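Alcohol dehydrogenase (Escherichia coli, PDB 5VM2) is of unknown substrate specificity but probably acts as a zinc-containing, NAD(H)- or NADP(H)-dependent oxidoreductase of the alcohol dehydrogenase family. Local coordinates at residues V93-G96 with H97-Y100; N142-T145 with M146-T149; V217-G220 with A221-D224; I226-C229 with Q230-T233; V324-A327 with F328-V332. All coordinates share one frame; numbering follows the deposited sequence.

Contact 1 (V93-G96 with H97-Y100). With ZN (zinc ion), chain D.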
loop_
_atom_site.group_PDB
_atom_site.type_symbol
_atom_site.label_atom_id
_atom_site.label_comp_id
_atom_site.label_asym_id
_atom_site.label_seq_id
_atom_site.Cartn_x
_atom_site.Cartn_y
_atom_site.Cartn_z
ATOM N N VAL A 93 5.285 -8.993 -9.846
ATOM C CA VAL A 93 6.382 -9.470 -10.683
ATOM C C VAL A 93 6.004 -9.203 -12.138
ATOM O O VAL A 93 5.124 -9.896 -12.674
ATOM C CB VAL A 93 6.661 -10.959 -10.451
ATOM C CG1 VAL A 93 7.792 -11.432 -11.360
ATOM C CG2 VAL A 93 6.971 -11.225 -8.978
ATOM N N PRO A 94 6.641 -8.250 -12.813
ATOM C CA PRO A 94 6.235 -7.887 -14.169
ATOM C C PRO A 94 6.857 -8.829 -15.192
ATOM O O PRO A 94 7.699 -9.669 -14.873
ATOM C CB PRO A 94 6.790 -6.471 -14.311
ATOM C CG PRO A 94 8.086 -6.550 -13.554
ATOM C CD PRO A 94 7.844 -7.513 -12.396
ATOM N N CYS A 95 6.439 -8.656 -16.450
ATOM C CA CYS A 95 6.872 -9.582 -17.489
ATOM C C CYS A 95 8.324 -9.354 -17.894
ATOM O O CYS A 95 9.001 -10.306 -18.298
ATOM C CB CYS A 95 5.939 -9.500 -18.706
ATOM S SG CYS A 95 6.291 -8.237 -19.977
ATOM N N GLY A 96 8.828 -8.122 -17.777
ATOM C CA GLY A 96 10.215 -7.824 -18.069
ATOM C C GLY A 96 10.557 -7.580 -19.528
ATOM O O GLY A 96 11.709 -7.231 -19.823
ATOM N N HIS A 97 9.610 -7.741 -20.456
ATOM C CA HIS A 97 9.920 -7.600 -21.873
ATOM C C HIS A 97 8.953 -6.722 -22.658
ATOM O O HIS A 97 9.219 -6.462 -23.838
ATOM C CB HIS A 97 9.986 -8.981 -22.550
ATOM C CG HIS A 97 8.707 -9.756 -22.472
ATOM N ND1 HIS A 97 7.615 -9.479 -23.268
ATOM C CD2 HIS A 97 8.346 -10.804 -21.693
ATOM C CE1 HIS A 97 6.639 -10.320 -22.982
ATOM N NE2 HIS A 97 7.056 -11.135 -22.029
ATOM N N CYS A 98 7.852 -6.267 -22.066
ATOM C CA CYS A 98 6.920 -5.428 -22.803
ATOM C C CYS A 98 7.429 -3.987 -22.859
ATOM O O CYS A 98 8.419 -3.622 -22.217
ATOM C CB CYS A 98 5.528 -5.484 -22.172
ATOM S SG CYS A 98 5.349 -4.573 -20.625
ATOM N N ARG A 99 6.729 -3.159 -23.645
ATOM C CA ARG A 99 7.137 -1.763 -23.802
ATOM C C ARG A 99 7.167 -1.025 -22.468
ATOM O O ARG A 99 8.028 -0.163 -22.259
ATOM C CB ARG A 99 6.211 -1.046 -24.794
ATOM C CG ARG A 99 4.998 -0.378 -24.161
ATOM C CD ARG A 99 3.923 -0.003 -25.179
ATOM N NE ARG A 99 4.167 1.272 -25.858
ATOM C CZ ARG A 99 4.196 2.465 -25.264
ATOM N NH1 ARG A 99 4.012 2.576 -23.955
ATOM N NH2 ARG A 99 4.415 3.558 -25.983
ATOM N N TYR A 100 6.263 -1.357 -21.543
ATOM C CA TYR A 100 6.225 -0.621 -20.285
ATOM C C TYR A 100 7.343 -1.055 -19.348
ATOM O O TYR A 100 7.935 -0.213 -18.666
ATOM C CB TYR A 100 4.868 -0.791 -19.608
ATOM C CG TYR A 100 3.726 -0.497 -20.542
ATOM C CD1 TYR A 100 3.390 0.813 -20.872
ATOM C CD2 TYR A 100 3.005 -1.528 -21.122
ATOM C CE1 TYR A 100 2.349 1.080 -21.743
ATOM C CE2 TYR A 100 1.969 -1.270 -21.991
ATOM C CZ TYR A 100 1.644 0.033 -22.300
ATOM O OH TYR A 100 0.604 0.272 -23.166
HETATM ZN ZN ZN D . 5.835 -6.142 -18.958
#

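Contact 2 (N142-T145 with M146-T149)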
loop_
_atom_site.group_PDB
_atom_site.type_symbol
_atom_site.label_atom_id
_atom_site.label_comp_id
_atom_site.label_asym_id
_atom_site.label_seq_id
_atom_site.Cartn_x
_atom_site.Cartn_y
_atom_site.Cartn_z
ATOM N N ASN A 142 18.209 -3.713 11.740
ATOM C CA ASN A 142 17.382 -2.941 12.659
ATOM C C ASN A 142 15.930 -2.831 12.203
ATOM O O ASN A 142 15.187 -2.002 12.740
ATOM C CB ASN A 142 17.981 -1.544 12.863
ATOM C CG ASN A 142 17.676 -0.588 11.715
ATOM O OD1 ASN A 142 17.447 -1.002 10.576
ATOM N ND2 ASN A 142 17.674 0.704 12.019
ATOM N N MET A 143 15.514 -3.643 11.234
ATOM C CA MET A 143 14.153 -3.630 10.709
ATOM C C MET A 143 13.566 -5.029 10.834
ATOM O O MET A 143 14.061 -5.969 10.203
ATOM C CB MET A 143 14.134 -3.166 9.251
ATOM C CG MET A 143 12.744 -3.029 8.674
ATOM S SD MET A 143 12.744 -2.426 6.973
ATOM C CE MET A 143 13.746 -0.968 7.143
ATOM N N ASP A 144 12.516 -5.167 11.643
ATOM C CA ASP A 144 11.940 -6.485 11.866
ATOM C C ASP A 144 10.988 -6.838 10.726
ATOM O O ASP A 144 10.715 -6.033 9.828
ATOM C CB ASP A 144 11.250 -6.553 13.231
ATOM C CG ASP A 144 10.169 -5.501 13.406
ATOM O OD1 ASP A 144 9.230 -5.459 12.582
ATOM O OD2 ASP A 144 10.249 -4.729 14.384
ATOM N N THR A 145 10.467 -8.065 10.761
ATOM C CA THR A 145 9.657 -8.536 9.647
ATOM C C THR A 145 8.278 -7.889 9.609
ATOM O O THR A 145 7.647 -7.877 8.546
ATOM C CB THR A 145 9.529 -10.059 9.693
ATOM O OG1 THR A 145 9.170 -10.469 11.016
ATOM C CG2 THR A 145 10.851 -10.708 9.304
ATOM N N MET A 146 7.794 -7.349 10.730
ATOM C CA MET A 146 6.555 -6.578 10.668
ATOM C C MET A 146 6.773 -5.251 9.953
ATOM O O MET A 146 5.919 -4.818 9.172
ATOM C CB MET A 146 5.986 -6.334 12.062
ATOM C CG MET A 146 4.614 -5.688 12.005
ATOM S SD MET A 146 3.969 -5.213 13.607
ATOM C CE MET A 146 5.043 -3.834 14.006
ATOM N N GLU A 147 7.899 -4.583 10.219
ATOM C CA GLU A 147 8.239 -3.389 9.451
ATOM C C GLU A 147 8.472 -3.732 7.985
ATOM O O GLU A 147 8.050 -2.989 7.093
ATOM C CB GLU A 147 9.477 -2.712 10.038
ATOM C CG GLU A 147 9.251 -2.004 11.366
ATOM C CD GLU A 147 10.542 -1.460 11.960
ATOM O OE1 GLU A 147 10.726 -0.223 11.981
ATOM O OE2 GLU A 147 11.375 -2.274 12.406
ATOM N N GLY A 148 9.148 -4.854 7.720
ATOM C CA GLY A 148 9.346 -5.275 6.342
ATOM C C GLY A 148 8.038 -5.483 5.605
ATOM O O GLY A 148 7.935 -5.207 4.407
ATOM N N THR A 149 7.021 -5.972 6.314
ATOM C CA THR A 149 5.702 -6.124 5.716
ATOM C C THR A 149 5.125 -4.776 5.307
ATOM O O THR A 149 4.507 -4.650 4.242
ATOM C CB THR A 149 4.774 -6.831 6.704
ATOM O OG1 THR A 149 5.318 -8.116 7.026
ATOM C CG2 THR A 149 3.389 -7.004 6.112
HETATM O O HOH W 1 13.813 0.225 11.549
HETATM O O HOH W 2 8.834 -8.917 13.505
#

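Contact 3 (V217-G220 with A221-D224)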
loop_
_atom_site.group_PDB
_atom_site.type_symbol
_atom_site.label_atom_id
_atom_site.label_comp_id
_atom_site.label_asym_id
_atom_site.label_seq_id
_atom_site.Cartn_x
_atom_site.Cartn_y
_atom_site.Cartn_z
ATOM N N VAL A 217 -3.643 19.852 10.353
ATOM C CA VAL A 217 -4.643 18.802 10.190
ATOM C C VAL A 217 -6.020 19.450 10.177
ATOM O O VAL A 217 -6.278 20.399 10.926
ATOM C CB VAL A 217 -4.538 17.728 11.294
ATOM C CG1 VAL A 217 -3.240 16.944 11.140
ATOM C CG2 VAL A 217 -4.613 18.366 12.671
ATOM N N ILE A 218 -6.898 18.945 9.316
ATOM C CA ILE A 218 -8.187 19.569 9.057
ATOM C C ILE A 218 -9.257 18.490 9.109
ATOM O O ILE A 218 -9.185 17.497 8.374
ATOM C CB ILE A 218 -8.210 20.296 7.702
ATOM C CG1 ILE A 218 -7.311 21.536 7.750
ATOM C CG2 ILE A 218 -9.633 20.680 7.317
ATOM C CD1 ILE A 218 -6.769 21.956 6.384
ATOM N N ASN A 219 -10.244 18.679 9.982
ATOM C CA ASN A 219 -11.353 17.738 10.103
ATOM C C ASN A 219 -12.491 18.244 9.224
ATOM O O ASN A 219 -13.226 19.160 9.605
ATOM C CB ASN A 219 -11.776 17.595 11.561
ATOM C CG ASN A 219 -12.868 16.556 11.754
ATOM O OD1 ASN A 219 -13.724 16.369 10.892
ATOM N ND2 ASN A 219 -12.837 15.869 12.886
ATOM N N GLY A 220 -12.650 17.607 8.064
ATOM C CA GLY A 220 -13.667 17.989 7.100
ATOM C C GLY A 220 -15.095 17.818 7.575
ATOM O O GLY A 220 -16.005 18.359 6.938
ATOM N N ALA A 221 -15.315 17.073 8.657
ATOM C CA ALA A 221 -16.649 16.967 9.229
ATOM C C ALA A 221 -16.962 18.115 10.175
ATOM O O ALA A 221 -18.123 18.522 10.283
ATOM C CB ALA A 221 -16.809 15.634 9.967
ATOM N N LYS A 222 -15.947 18.653 10.850
ATOM C CA LYS A 222 -16.126 19.750 11.790
ATOM C C LYS A 222 -15.671 21.093 11.235
ATOM O O LYS A 222 -15.927 22.124 11.866
ATOM C CB LYS A 222 -15.371 19.458 13.094
ATOM C CG LYS A 222 -15.557 18.040 13.615
ATOM C CD LYS A 222 -15.520 17.991 15.135
ATOM C CE LYS A 222 -15.790 16.582 15.643
ATOM N NZ LYS A 222 -17.075 16.485 16.396
ATOM N N GLU A 223 -15.020 21.110 10.074
ATOM C CA GLU A 223 -14.500 22.331 9.480
ATOM C C GLU A 223 -14.848 22.381 7.997
ATOM O O GLU A 223 -15.156 21.363 7.371
ATOM C CB GLU A 223 -12.974 22.438 9.644
ATOM C CG GLU A 223 -12.468 22.293 11.073
ATOM C CD GLU A 223 -10.958 22.126 11.137
ATOM O OE1 GLU A 223 -10.485 21.038 11.532
ATOM O OE2 GLU A 223 -10.242 23.086 10.788
ATOM N N ASP A 224 -14.790 23.589 7.440
ATOM C CA ASP A 224 -14.926 23.796 5.999
ATOM C C ASP A 224 -13.581 23.478 5.358
ATOM O O ASP A 224 -12.639 24.267 5.447
ATOM C CB ASP A 224 -15.364 25.228 5.709
ATOM C CG ASP A 224 -15.758 25.450 4.254
ATOM O OD1 ASP A 224 -15.259 24.732 3.358
ATOM O OD2 ASP A 224 -16.565 26.371 4.005
HETATM O O HOH W 3 -8.029 20.029 13.170
HETATM O O HOH W 4 -7.626 22.837 10.998
#

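Contact 4 (I226-C229 with Q230-T233)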
loop_
_atom_site.group_PDB
_atom_site.type_symbol
_atom_site.label_atom_id
_atom_site.label_comp_id
_atom_site.label_asym_id
_atom_site.label_seq_id
_atom_site.Cartn_x
_atom_site.Cartn_y
_atom_site.Cartn_z
ATOM N N ILE A 226 -12.528 23.362 2.225
ATOM C CA ILE A 226 -12.042 24.253 1.179
ATOM C C ILE A 226 -11.564 25.570 1.781
ATOM O O ILE A 226 -10.490 26.072 1.430
ATOM C CB ILE A 226 -13.130 24.458 0.113
ATOM C CG1 ILE A 226 -13.244 23.203 -0.760
ATOM C CG2 ILE A 226 -12.818 25.671 -0.742
ATOM C CD1 ILE A 226 -14.511 23.139 -1.589
ATOM N N ALA A 227 -12.326 26.126 2.723
ATOM C CA ALA A 227 -11.918 27.370 3.371
ATOM C C ALA A 227 -10.618 27.191 4.149
ATOM O O ALA A 227 -9.713 28.030 4.073
ATOM C CB ALA A 227 -13.032 27.867 4.291
ATOM N N ARG A 228 -10.509 26.099 4.908
ATOM C CA ARG A 228 -9.300 25.859 5.690
ATOM C C ARG A 228 -8.087 25.662 4.790
ATOM O O ARG A 228 -6.983 26.117 5.115
ATOM C CB ARG A 228 -9.499 24.646 6.597
ATOM C CG ARG A 228 -10.518 24.871 7.715
ATOM C CD ARG A 228 -9.965 25.778 8.815
ATOM N NE ARG A 228 -8.726 25.254 9.383
ATOM C CZ ARG A 228 -7.515 25.735 9.112
ATOM N NH1 ARG A 228 -7.376 26.757 8.278
ATOM N NH2 ARG A 228 -6.442 25.189 9.670
ATOM N N CYS A 229 -8.271 24.986 3.652
ATOM C CA CYS A 229 -7.166 24.794 2.717
ATOM C C CYS A 229 -6.785 26.103 2.033
ATOM O O CYS A 229 -5.599 26.364 1.797
ATOM C CB CYS A 229 -7.540 23.734 1.681
ATOM S SG CYS A 229 -7.493 22.033 2.305
ATOM N N GLN A 230 -7.776 26.933 1.698
ATOM C CA GLN A 230 -7.477 28.228 1.096
ATOM C C GLN A 230 -6.709 29.119 2.064
ATOM O O GLN A 230 -5.809 29.863 1.656
ATOM C CB GLN A 230 -8.769 28.906 0.640
ATOM C CG GLN A 230 -9.339 28.339 -0.654
ATOM C CD GLN A 230 -8.350 28.410 -1.802
ATOM O OE1 GLN A 230 -7.640 27.443 -2.086
ATOM N NE2 GLN A 230 -8.296 29.558 -2.468
ATOM N N GLN A 231 -7.055 29.064 3.352
ATOM C CA GLN A 231 -6.241 29.738 4.358
ATOM C C GLN A 231 -4.832 29.160 4.383
ATOM O O GLN A 231 -3.841 29.900 4.385
ATOM C CB GLN A 231 -6.898 29.616 5.733
ATOM C CG GLN A 231 -6.035 30.134 6.871
ATOM C CD GLN A 231 -6.606 29.803 8.236
ATOM O OE1 GLN A 231 -7.801 29.535 8.374
ATOM N NE2 GLN A 231 -5.753 29.818 9.253
ATOM N N PHE A 232 -4.731 27.828 4.390
ATOM C CA PHE A 232 -3.431 27.165 4.437
ATOM C C PHE A 232 -2.541 27.593 3.274
ATOM O O PHE A 232 -1.334 27.798 3.449
ATOM C CB PHE A 232 -3.643 25.649 4.449
ATOM C CG PHE A 232 -2.401 24.841 4.195
ATOM C CD1 PHE A 232 -2.297 24.048 3.060
ATOM C CD2 PHE A 232 -1.353 24.844 5.099
ATOM C CE1 PHE A 232 -1.157 23.290 2.822
ATOM C CE2 PHE A 232 -0.212 24.088 4.872
ATOM C CZ PHE A 232 -0.113 23.311 3.739
ATOM N N THR A 233 -3.121 27.756 2.083
ATOM C CA THR A 233 -2.365 28.102 0.885
ATOM C C THR A 233 -2.476 29.577 0.522
ATOM O O THR A 233 -2.099 29.960 -0.592
ATOM C CB THR A 233 -2.819 27.245 -0.301
ATOM O OG1 THR A 233 -4.184 27.544 -0.619
ATOM C CG2 THR A 233 -2.688 25.764 0.026
#

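Contact 5 (V324-A327 with F328-V332)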
loop_
_atom_site.group_PDB
_atom_site.type_symbol
_atom_site.label_atom_id
_atom_site.label_comp_id
_atom_site.label_asym_id
_atom_site.label_seq_id
_atom_site.Cartn_x
_atom_site.Cartn_y
_atom_site.Cartn_z
ATOM N N VAL A 324 -7.788 -15.519 11.568
ATOM C CA VAL A 324 -7.845 -14.651 10.391
ATOM C C VAL A 324 -9.274 -14.206 10.106
ATOM O O VAL A 324 -9.506 -13.082 9.643
ATOM C CB VAL A 324 -7.214 -15.359 9.175
ATOM C CG1 VAL A 324 -7.890 -16.699 8.915
ATOM C CG2 VAL A 324 -7.291 -14.473 7.937
ATOM N N GLN A 325 -10.281 -15.000 10.477
ATOM C CA GLN A 325 -11.667 -14.619 10.220
ATOM C C GLN A 325 -12.030 -13.333 10.950
ATOM O O GLN A 325 -12.557 -12.391 10.347
ATOM C CB GLN A 325 -12.603 -15.756 10.633
ATOM C CG GLN A 325 -14.088 -15.515 10.350
ATOM C CD GLN A 325 -14.383 -15.149 8.905
ATOM O OE1 GLN A 325 -13.673 -15.565 7.991
ATOM N NE2 GLN A 325 -15.427 -14.361 8.693
ATOM N N GLN A 326 -11.770 -13.288 12.260
ATOM C CA GLN A 326 -12.017 -12.073 13.028
ATOM C C GLN A 326 -11.220 -10.902 12.471
ATOM O O GLN A 326 -11.734 -9.780 12.379
ATOM C CB GLN A 326 -11.673 -12.309 14.498
ATOM C CG GLN A 326 -11.268 -11.054 15.251
ATOM C CD GLN A 326 -11.127 -11.291 16.739
ATOM O OE1 GLN A 326 -10.915 -12.421 17.182
ATOM N NE2 GLN A 326 -11.248 -10.226 17.521
ATOM N N ALA A 327 -9.965 -11.151 12.080
ATOM C CA ALA A 327 -9.134 -10.107 11.489
ATOM C C ALA A 327 -9.841 -9.415 10.332
ATOM O O ALA A 327 -9.789 -8.185 10.208
ATOM C CB ALA A 327 -7.802 -10.697 11.021
ATOM N N PHE A 328 -10.520 -10.183 9.480
ATOM C CA PHE A 328 -11.186 -9.578 8.335
ATOM C C PHE A 328 -12.550 -9.014 8.699
ATOM O O PHE A 328 -12.958 -7.990 8.139
ATOM C CB PHE A 328 -11.301 -10.591 7.196
ATOM C CG PHE A 328 -10.073 -10.656 6.337
ATOM C CD1 PHE A 328 -9.822 -9.674 5.390
ATOM C CD2 PHE A 328 -9.150 -11.678 6.497
ATOM C CE1 PHE A 328 -8.684 -9.719 4.605
ATOM C CE2 PHE A 328 -8.009 -11.728 5.714
ATOM C CZ PHE A 328 -7.776 -10.747 4.766
ATOM N N GLU A 329 -13.264 -9.651 9.628
ATOM C CA GLU A 329 -14.517 -9.080 10.108
ATOM C C GLU A 329 -14.282 -7.721 10.755
ATOM O O GLU A 329 -14.948 -6.735 10.417
ATOM C CB GLU A 329 -15.190 -10.040 11.090
ATOM C CG GLU A 329 -15.720 -11.307 10.441
ATOM C CD GLU A 329 -16.253 -12.310 11.452
ATOM O OE1 GLU A 329 -16.238 -12.010 12.664
ATOM O OE2 GLU A 329 -16.691 -13.400 11.031
ATOM N N GLU A 330 -13.321 -7.645 11.680
ATOM C CA GLU A 330 -13.042 -6.379 12.352
ATOM C C GLU A 330 -12.523 -5.331 11.381
ATOM O O GLU A 330 -12.811 -4.140 11.543
ATOM C CB GLU A 330 -12.044 -6.594 13.488
ATOM C CG GLU A 330 -12.619 -7.376 14.653
ATOM C CD GLU A 330 -11.720 -7.361 15.868
ATOM O OE1 GLU A 330 -10.602 -6.808 15.779
ATOM O OE2 GLU A 330 -12.131 -7.901 16.916
ATOM N N SER A 331 -11.761 -5.748 10.368
ATOM C CA SER A 331 -11.306 -4.812 9.347
ATOM C C SER A 331 -12.465 -4.233 8.549
ATOM O O SER A 331 -12.303 -3.190 7.905
ATOM C CB SER A 331 -10.309 -5.499 8.416
ATOM O OG SER A 331 -9.162 -5.918 9.139
ATOM N N VAL A 332 -13.625 -4.882 8.582
ATOM C CA VAL A 332 -14.835 -4.315 7.996
ATOM C C VAL A 332 -15.668 -3.590 9.044
ATOM O O VAL A 332 -16.100 -2.453 8.836
ATOM C CB VAL A 332 -15.656 -5.426 7.306
ATOM C CG1 VAL A 332 -16.897 -4.839 6.651
ATOM C CG2 VAL A 332 -14.802 -6.172 6.292
#

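Contact 1 (V93-G96 with H97-Y100)
Cys95 and Cys98 meet at a common zinc ion, and metal coordination comes first in this turn. Cys95 SG binds the zinc at 2.4 Å and Cys98 SG binds it at 2.3 Å. The two sulfurs stand 3.8 Å apart, SG to SG, as neighbouring corners of the site. In both cysteines SG lies between the backbone N and the carbonyl carbon, and this shared twist turns both thiolates in toward the metal.

Hydrogen bonding steadies the first ligand. His97 N donates to Cys95 SG over 3.4 Å along a nearly straight path of 167°, as is common in CxxC metal-binding turns. Such a donor would be expected to draw off some of the negative charge that the thiolate carries.

Cys101 and Cys109 supply the remaining two ligands, making the four-cysteine site that many zinc-containing alcohol dehydrogenases hold in a lobe of the GroES-like domain. The CxxC spacing of Cys95 and Cys98 is the usual way for a short turn to offer two sulfurs to one ion. Gly96 takes a left-handed, positive-phi conformation at the bend, a region that glycine enters readily.

The third kind of interaction is sulfur-aromatic. The imidazole of His97 lies flat above the ligand, with Cys95 SG 3.5 Å from the ring centroid and only 4° off the ring normal. Cys95 CB adds an off-centre CH-pi contact to the same ring. Cys98 also occupies the N-cap position ahead of helix 99-102.

Contact 2 (N142-T145 with M146-T149)
Asp144 and Glu147 bracket the point where an extended loop turns into helix 145-163. Asp144 keeps an extended backbone (phi/psi -82°/175°), whereas Thr145 already has helical angles. Gly148 N donates to Asp144 O at 2.9 Å, and Thr149 N reaches Thr145 O one residue further on.

The side chains of Asp144 and Glu147 form a capping box. Asp144 OD1 receives Glu147 N at 2.9 Å, nearly in line with its own C-O bond; in return, Asp144 N donates to Glu147 OE2 at 3.2 Å, meeting it on the anti side. The two side chains cross at about a right angle, and their carboxylate planes are turned 46° apart. Water 1 bridges Glu147 OE1 and Asn142 O, while Met143 CG packs against Glu147 CB at 3.6 Å. One turn into the helix, Thr149 OG1 gives a second bond to Thr145 O, and OG1 of Thr145 itself pairs with Glu34.

The reciprocal bonds bring two acids close, with Asp144 OD2 3.3 Å from Glu147 OE2. Lys312 forms a salt bridge with Asp144 OD2, and the positive end of the helix dipole lies here too; both would be expected to ease the repulsion and favour ionised carboxylates.

Contact 3 (V217-G220 with A221-D224)
Asn219 holds CG anti to its backbone nitrogen (chi1 -176°), which folds the amide forward over the turn that Ala221 and Lys222 make. Glu223 takes the other course: with chi1 at -54° and an extended chain beyond CG, its carboxylate runs back alongside the strand it has just left.

The amide oxygen serves as a local acceptor for the turning chain. Asn219 OD1 receives Ala221 N at 2.8 Å in the carbonyl plane, and Lys222 N at 3.2 Å from well above that plane. Weaker bonds run from Lys222 N and Glu223 N to the Asn219 backbone O. Over one face of the amide lies the aliphatic part of Lys222, with CG 3.6 Å from Asn219 ND2.

Glu223 OE1 accepts Asn219 N at 2.8 Å in a nearly straight bond of 170°, although the donor stands well above the carboxylate plane. Waters 3 and 4 extend this grip by donating both to Val217 O and to one carboxylate oxygen each, and Glu223 OE2 also makes a salt bridge with Arg228 NE of helix 225-232. The side chain thereby occupies the hydrogen-bonding edge of strand 216-219, an outermost strand of the parallel Rossmann-type sheet.

On its other edge that strand pairs with 195-200, through Ile218 and Gly220. Asn219 ND2 reaches Glu203 at the start of helix 203-211, and Ile218 packs on helix 225-232, whose N-cap is Asp224.

Contact 4 (I226-C229 with Q230-T233)
Gln230 N to Ile226 O, Gln231 N to Ala227 O and Phe232 N to Arg228 O, each 2.9 Å long, are the regular i to i+4 backbone bonds that join the two halves of this helical stretch. The last bond of the set, Thr233 N to Cys229 O, is also 2.9 Å, although Thr233 has already left helical angles. Its hydroxyl, in turn, is hydrogen-bonded to Gly237 N beyond the helix end.

The strongest side-chain partner of Arg228 is Glu223, which makes a salt bridge to its NE. Arg228 NH1 also comes within 2.8 Å of Gln231 OE1; this approach is probably favourable electrostatically, though the angle is poor for a hydrogen bond.

Among the side chains, Arg228 and Gln231 run side by side and point the same way, with guanidinium and amide planes 42° apart. Arg228 bends at chi2 and chi3 (-73° and -57°), curling the guanidinium back beside the helix, where Gln231 CB lies at its edge. Gln230 folds closely over its own turn, with CG 3.3 Å from Ile226 O.

Cys229 and Phe232 belong to the inner side of this Rossmann-domain helix: both rest on Ile173 of the central strand 171-175, and Lys171 makes a cation-pi contact with the Phe232 ring. Arg228 stands at the border, its side chain against Val216 and Ile218 of strand 216-219. The chemistry thus grades from a sulfur and an aromatic ring on the sheet to a guanidinium at the margin, whose charge is probably balanced chiefly by Glu223.

Contact 5 (V324-A327 with F328-V332)
Gln325 and Glu329, one helical turn apart, reach for each other across the surface of helix 324-333. Gln325 NE2 donates to Glu329 OE2 at 2.8 Å, almost straight at 169°. The acceptor lies in the amide plane, but the carboxylate is turned 77° against it and is met on its anti side. A bend at chi2 in Gln325 brings its amide round to the glutamate, and Gly12 O takes the same NE2 as a second acceptor.

The neighbouring pair repeats the i to i+4 pattern with another attitude. Gln326 and Glu330 lie side by side, pointing the same way, and Gln326 NE2 meets Glu330 OE2 at 2.6 Å. Here the donor comes from above the carboxylate, 59° out of its plane. Tyr319 OH binds the other oxygen, OE1, so each arm of this carboxylate has a partner.

On the buried side Phe328 turns the edge of its ring to Val324, whose CG2 touches CE2 at 3.6 Å; the Val324 carbonyl oxygen also lies at that edge. Ser331 OG bends back to Ala327 O at 2.6 Å, doubling the bond that Ser331 N makes to this oxygen at 3.1 Å.

The helix is the crossover of a beta-alpha-beta unit between the parallel strands 315-320 and 340-344. Val324 and Ala327 rest on Ile343 of the second strand, Phe328 meets the ring of Phe46 in helix 41-48, Ser331 touches Val43 of that helix, and Gln325 OE1 bonds to Met14 N near the start of the chain.

In the fold
Followed from the N terminus, the five contacts come strictly in series: none nests or crosses, and each closes just a turn of its own chain. Contact 1 folds the zinc-binding loop after strand 92-93, and contact 2, with its centre about 28 Å away, starts helix 145-163. The chain then enters the nucleotide-binding type of sheet, where contact 3 turns it from strand 216-219 toward helix 225-232, the home of contact 4. These two alone touch, by a salt bridge and apolar packing between that strand with its following turn and the helix. Contact 5 returns to the mixed sheet, its centre about 22 Å from that of contact 2, on the helix linking strands 315-320 and 340-344.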